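Local coordinates for protein CaaX farnesyltransferase beta subunit Ram1 (Aspergillus fumigatus, PDB 4L9P) that probably provides the peptide-binding, zinc-containing subunit of the heterodimeric enzyme that transfers a farnesyl group from farnesyl diphosphate to the cysteine of C-terminal CaaX motifs, at residues G253-M258 against I497-H502; A205-I210 against A262-P267. All coordinates share one frame; numbering follows the deposited sequence.

Contact 1. Residues G253-M258 against I497-H502; sequences GAYCAM and IFVIPH. With FII ([(3,7,11-trimethyl-dodeca-2,6,10-trienyloxycarbamoyl)-methyl]-phosphonic acid), chain Q.
The phenol oxygen of Tyr255 is held by two partners: OH donates to the backbone O of Ile497 over 2.7 Å and is also hydrogen-bonded to the hydroxyl of Tyr204, on helix 200-213. The bond to Ile497 is nearly linear at the acceptor, with a C=O...donor angle of 168°, and the carbonyl oxygen lies in the plane of the tyrosine ring, beyond its edge. Tyr255 reaches it because CG stands anti to the backbone N (chi1 167°), which carries the ring off helix 251-263 toward the loop leading into helix 502-513. Next to the bond, methyl CG2 of Val499 comes within 3.6 Å of Tyr255 OH, the two side chains crossing at about a right angle.

Another part of the same ring edge serves the isoprenoid pocket. Tyr255 CD2 is 3.8 Å from C1 of the farnesyl-like ligand FII, and SG of Cys256 meets that terminal methyl at the same distance of 3.8 Å. Phe316 of helix 312-323 packs edge-to-face with Tyr255 and probably limits its rotation, while the bonds at OH hold the ring's far end. One buried aromatic thus does two jobs: its hydroxyl satisfies a loop carbonyl inside the alpha-alpha toroid, while its carbon edge helps form an apolar end to the pocket.

Contact 2. Residues A205-I210 against A262-P267; sequences AAVLSI and ALLDLP
With CG1 anti to the backbone N (chi1 171°), Val207 directs this methyl from helix 200-213 at Leu263, whose own CG lies beside its backbone N (chi1 -69°) and extends CD1 toward Val207. Val207 CG1 and Leu263 CD1 meet at 4.0 Å, the side chains crossing at a slant. The same valine methyl also touches CD2 of Leu264, 4.1 Å away, and so sits against two successive leucines at the end of helix 251-263. Leu208 approaches Leu263 at about a right angle; its CD2 lies 3.5 Å from Leu263 CD1, closer than usual for two methyl carbons.

The helix stops here in a Schellman motif, with Asp265 taking positive phi and its N bonding to Ala262 O over 3.1 Å. Leu264 O is taken up by Arg224, and Asp265 OD2 forms a salt bridge with Lys458. On the other helix, Ser209 OG and N both bond to Ala205 O, from opposite faces of its plane, which keeps this buried hydroxyl's bond inside helix 200-213. Between helices 200-213 and 251-263 of the alpha-alpha toroid the contact itself is purely aliphatic: methyl packing joins them, while polar groups at the helix end are bonded to other parts of the chain.

Overall arrangement
Both contacts are buried and draw on helix 251-263, contact 1 through its N-terminal half and contact 2 through its C-terminal end, so one helix runs from the isoprenoid pocket to a packing site farther from the centre of the chain. Their centres lie about 8 Å apart and they touch directly: Phe498 CD1 packs on Leu263 CD2 at 3.9 Å, and Ile500 CD1 on Leu208 CD2 at 3.8 Å. Phe498 and Ile500 therefore pack against side chains from both helices of contact 2. The chemistry changes with position, from a tyrosine-to-carbonyl hydrogen bond beside the bound ligand to branched aliphatic packing away from the annotated sites.

Contact 1. Residues G253-M258 against I497-H502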
loop_
_atom_site.group_PDB
_atom_site.type_symbol
_atom_site.label_atom_id
_atom_site.label_comp_id
_atom_site.label_asym_id
_atom_site.label_seq_id
_atom_site.Cartn_x
_atom_site.Cartn_y
_atom_site.Cartn_z
ATOM N N GLY B 253 7.549 4.510 4.466
ATOM C CA GLY B 253 8.407 5.289 5.339
ATOM C C GLY B 253 7.811 6.640 5.590
ATOM O O GLY B 253 7.709 7.055 6.755
ATOM N N ALA B 254 7.374 7.322 4.515
ATOM C CA ALA B 254 6.812 8.635 4.675
ATOM C C ALA B 254 5.528 8.600 5.534
ATOM O O ALA B 254 5.356 9.403 6.447
ATOM C CB ALA B 254 6.497 9.239 3.327
ATOM N N TYR B 255 4.572 7.721 5.169
ATOM C CA TYR B 255 3.305 7.686 5.889
ATOM C C TYR B 255 3.504 7.279 7.352
ATOM O O TYR B 255 2.971 7.938 8.290
ATOM C CB TYR B 255 2.385 6.664 5.192
ATOM C CG TYR B 255 1.182 6.302 6.003
ATOM C CD1 TYR B 255 0.126 7.205 6.209
ATOM C CD2 TYR B 255 1.104 5.038 6.575
ATOM C CE1 TYR B 255 -0.953 6.847 7.013
ATOM C CE2 TYR B 255 0.041 4.666 7.356
ATOM C CZ TYR B 255 -0.993 5.577 7.592
ATOM O OH TYR B 255 -2.040 5.193 8.417
ATOM N N CYS B 256 4.274 6.210 7.618
ATOM C CA CYS B 256 4.442 5.793 9.009
ATOM C C CYS B 256 5.194 6.840 9.839
ATOM O O CYS B 256 4.799 7.094 10.988
ATOM C CB CYS B 256 5.209 4.479 9.085
ATOM S SG CYS B 256 4.299 3.033 8.423
ATOM N N ALA B 257 6.242 7.454 9.260
ATOM C CA ALA B 257 6.964 8.474 10.003
ATOM C C ALA B 257 6.049 9.645 10.327
ATOM O O ALA B 257 6.089 10.196 11.452
ATOM C CB ALA B 257 8.172 8.965 9.185
ATOM N N MET B 258 5.258 10.080 9.345
ATOM C CA MET B 258 4.427 11.265 9.595
ATOM C C MET B 258 3.247 11.011 10.511
ATOM O O MET B 258 2.849 11.923 11.245
ATOM C CB MET B 258 3.986 11.895 8.289
ATOM C CG MET B 258 5.181 12.513 7.539
ATOM S SD MET B 258 6.266 13.682 8.537
ATOM C CE MET B 258 5.080 14.822 9.184
ATOM N N ILE B 497 -7.161 8.345 8.232
ATOM C CA ILE B 497 -5.704 8.522 8.121
ATOM C C ILE B 497 -4.966 7.696 9.191
ATOM O O ILE B 497 -3.971 7.056 8.875
ATOM C CB ILE B 497 -5.318 9.998 8.375
ATOM C CG1 ILE B 497 -5.944 10.871 7.308
ATOM C CG2 ILE B 497 -3.810 10.175 8.394
ATOM C CD1 ILE B 497 -5.706 12.384 7.550
ATOM N N PHE B 498 -5.453 7.692 10.446
ATOM C CA PHE B 498 -4.674 7.093 11.560
ATOM C C PHE B 498 -5.024 5.640 11.772
ATOM O O PHE B 498 -4.285 4.916 12.464
ATOM C CB PHE B 498 -4.878 7.868 12.863
ATOM C CG PHE B 498 -4.362 9.304 12.756
ATOM C CD1 PHE B 498 -3.012 9.532 12.470
ATOM C CD2 PHE B 498 -5.248 10.420 12.848
ATOM C CE1 PHE B 498 -2.512 10.813 12.347
ATOM C CE2 PHE B 498 -4.747 11.738 12.726
ATOM C CZ PHE B 498 -3.357 11.947 12.486
ATOM N N VAL B 499 -6.166 5.172 11.239
ATOM C CA VAL B 499 -6.487 3.725 11.322
ATOM C C VAL B 499 -6.582 3.203 12.762
ATOM O O VAL B 499 -6.137 2.109 13.105
ATOM C CB VAL B 499 -5.581 2.827 10.401
ATOM C CG1 VAL B 499 -6.407 1.588 9.987
ATOM C CG2 VAL B 499 -5.148 3.567 9.144
ATOM N N ILE B 500 -7.225 4.031 13.594
ATOM C CA ILE B 500 -7.617 3.752 14.968
ATOM C C ILE B 500 -8.872 4.573 15.220
ATOM O O ILE B 500 -9.217 5.455 14.437
ATOM C CB ILE B 500 -6.485 4.197 15.988
ATOM C CG1 ILE B 500 -5.997 5.633 15.720
ATOM C CG2 ILE B 500 -5.315 3.179 15.985
ATOM C CD1 ILE B 500 -5.031 6.137 16.838
ATOM N N PRO B 501 -9.577 4.316 16.326
ATOM C CA PRO B 501 -10.772 5.134 16.576
ATOM C C PRO B 501 -10.421 6.627 16.680
ATOM O O PRO B 501 -9.345 7.011 17.196
ATOM C CB PRO B 501 -11.263 4.611 17.926
ATOM C CG PRO B 501 -10.749 3.172 17.974
ATOM C CD PRO B 501 -9.397 3.217 17.289
ATOM N N HIS B 502 -11.322 7.489 16.203
ATOM C CA HIS B 502 -11.071 8.925 16.300
ATOM C C HIS B 502 -10.719 9.410 17.691
ATOM O O HIS B 502 -9.797 10.230 17.840
ATOM C CB HIS B 502 -12.294 9.728 15.824
ATOM C CG HIS B 502 -12.652 9.498 14.400
ATOM N ND1 HIS B 502 -13.058 8.262 13.914
ATOM C CD2 HIS B 502 -12.677 10.361 13.346
ATOM C CE1 HIS B 502 -13.289 8.378 12.616
ATOM N NE2 HIS B 502 -13.088 9.643 12.254
HETATM C C1 FII Q . 1.586 1.238 6.509
HETATM C C2 FII Q . 2.114 0.101 5.676
HETATM C C6 FII Q . 3.310 -0.570 6.205
HETATM C C10 FII Q . 1.671 0.009 4.273
HETATM C C11 FII Q . 2.191 -1.033 3.284
HETATM C C12 FII Q . 1.128 -2.168 3.208
HETATM C C15 FII Q . 1.172 -3.088 1.992
HETATM C C18 FII Q . 0.155 -4.217 1.871
HETATM C C22 FII Q . 2.466 -3.103 1.244
HETATM C C23 FII Q . 2.382 -3.711 -0.148
HETATM C C24 FII Q . 3.723 -3.934 -0.736
HETATM C C27 FII Q . 3.647 -4.914 -1.863
HETATM C C30 FII Q . 3.395 -4.301 -3.230
HETATM C C34 FII Q . 4.446 -6.146 -1.668
HETATM C C35 FII Q . 4.727 -7.123 -2.791
HETATM O O36 FII Q . 4.086 -8.364 -2.556
HETATM N N42 FII Q . 2.733 -8.308 -2.357
HETATM C C43 FII Q . 2.009 -8.670 -3.503
HETATM O O44 FII Q . 2.509 -8.960 -4.600
HETATM C C45 FII Q . 0.506 -8.696 -3.268
HETATM P P46 FII Q . -0.504 -8.218 -4.764
HETATM O O49 FII Q . 0.122 -6.986 -5.301
HETATM O O50 FII Q . -0.536 -9.390 -5.694
HETATM O O51 FII Q . -1.888 -7.952 -4.135
#

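Contact 2. Residues A205-I210 against A262-P267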
loop_
_atom_site.group_PDB
_atom_site.type_symbol
_atom_site.label_atom_id
_atom_site.label_comp_id
_atom_site.label_asym_id
_atom_site.label_seq_id
_atom_site.Cartn_x
_atom_site.Cartn_y
_atom_site.Cartn_z
ATOM N N ALA B 205 3.090 0.944 14.486
ATOM C CA ALA B 205 2.240 -0.059 15.157
ATOM C C ALA B 205 2.215 0.137 16.654
ATOM O O ALA B 205 1.151 0.022 17.296
ATOM C CB ALA B 205 2.756 -1.480 14.839
ATOM N N ALA B 206 3.376 0.436 17.241
ATOM C CA ALA B 206 3.397 0.639 18.657
ATOM C C ALA B 206 2.637 1.898 19.084
ATOM O O ALA B 206 1.923 1.878 20.090
ATOM C CB ALA B 206 4.871 0.686 19.162
ATOM N N VAL B 207 2.862 3.013 18.383
ATOM C CA VAL B 207 2.126 4.232 18.731
ATOM C C VAL B 207 0.635 4.075 18.599
ATOM O O VAL B 207 -0.124 4.563 19.453
ATOM C CB VAL B 207 2.649 5.427 17.883
ATOM C CG1 VAL B 207 1.761 6.685 18.043
ATOM C CG2 VAL B 207 4.079 5.760 18.308
ATOM N N LEU B 208 0.180 3.409 17.549
ATOM C CA LEU B 208 -1.263 3.205 17.379
ATOM C C LEU B 208 -1.795 2.275 18.475
ATOM O O LEU B 208 -2.931 2.470 18.974
ATOM C CB LEU B 208 -1.542 2.574 16.000
ATOM C CG LEU B 208 -1.356 3.538 14.819
ATOM C CD1 LEU B 208 -1.877 2.914 13.538
ATOM C CD2 LEU B 208 -1.909 4.938 14.999
ATOM N N SER B 209 -0.993 1.272 18.854
ATOM C CA SER B 209 -1.415 0.400 19.967
ATOM C C SER B 209 -1.550 1.168 21.266
ATOM O O SER B 209 -2.493 0.967 22.048
ATOM C CB SER B 209 -0.419 -0.754 20.147
ATOM O OG SER B 209 -0.388 -1.624 18.999
ATOM N N ILE B 210 -0.547 2.007 21.562
ATOM C CA ILE B 210 -0.585 2.837 22.751
ATOM C C ILE B 210 -1.780 3.770 22.717
ATOM O O ILE B 210 -2.433 3.966 23.761
ATOM C CB ILE B 210 0.779 3.599 22.851
ATOM C CG1 ILE B 210 1.859 2.605 23.310
ATOM C CG2 ILE B 210 0.677 4.808 23.787
ATOM C CD1 ILE B 210 3.279 3.151 23.123
ATOM N N ALA B 262 2.847 13.146 13.856
ATOM C CA ALA B 262 1.607 13.860 14.165
ATOM C C ALA B 262 1.014 13.420 15.498
ATOM O O ALA B 262 0.626 14.259 16.323
ATOM C CB ALA B 262 0.551 13.615 13.078
ATOM N N LEU B 263 0.909 12.105 15.730
ATOM C CA LEU B 263 0.223 11.693 16.954
ATOM C C LEU B 263 1.031 12.044 18.230
ATOM O O LEU B 263 0.436 12.184 19.286
ATOM C CB LEU B 263 -0.067 10.181 16.942
ATOM C CG LEU B 263 -1.120 9.816 15.912
ATOM C CD1 LEU B 263 -1.249 8.244 15.864
ATOM C CD2 LEU B 263 -2.489 10.404 16.246
ATOM N N LEU B 264 2.363 12.151 18.145
ATOM C CA LEU B 264 3.212 12.496 19.289
ATOM C C LEU B 264 3.487 14.022 19.349
ATOM O O LEU B 264 4.245 14.469 20.212
ATOM C CB LEU B 264 4.543 11.746 19.199
ATOM C CG LEU B 264 4.407 10.199 19.236
ATOM C CD1 LEU B 264 5.846 9.658 19.234
ATOM C CD2 LEU B 264 3.546 9.616 20.355
ATOM N N ASP B 265 2.865 14.802 18.460
ATOM C CA ASP B 265 3.077 16.254 18.340
ATOM C C ASP B 265 4.594 16.567 18.370
ATOM O O ASP B 265 5.069 17.390 19.178
ATOM C CB ASP B 265 2.354 17.002 19.464
ATOM C CG ASP B 265 2.417 18.525 19.278
ATOM O OD1 ASP B 265 2.424 18.942 18.078
ATOM O OD2 ASP B 265 2.530 19.289 20.307
ATOM N N LEU B 266 5.359 15.917 17.509
ATOM C CA LEU B 266 6.776 16.227 17.483
ATOM C C LEU B 266 7.015 17.560 16.801
ATOM O O LEU B 266 6.198 18.031 16.007
ATOM C CB LEU B 266 7.549 15.164 16.686
ATOM C CG LEU B 266 7.395 13.739 17.260
ATOM C CD1 LEU B 266 8.244 12.740 16.461
ATOM C CD2 LEU B 266 7.733 13.667 18.778
ATOM N N PRO B 267 8.152 18.205 17.092
ATOM C CA PRO B 267 8.410 19.455 16.381
ATOM C C PRO B 267 8.524 19.262 14.880
ATOM O O PRO B 267 9.099 18.274 14.413
ATOM C CB PRO B 267 9.790 19.896 16.955
ATOM C CG PRO B 267 9.887 19.245 18.276
ATOM C CD PRO B 267 9.199 17.872 18.077
#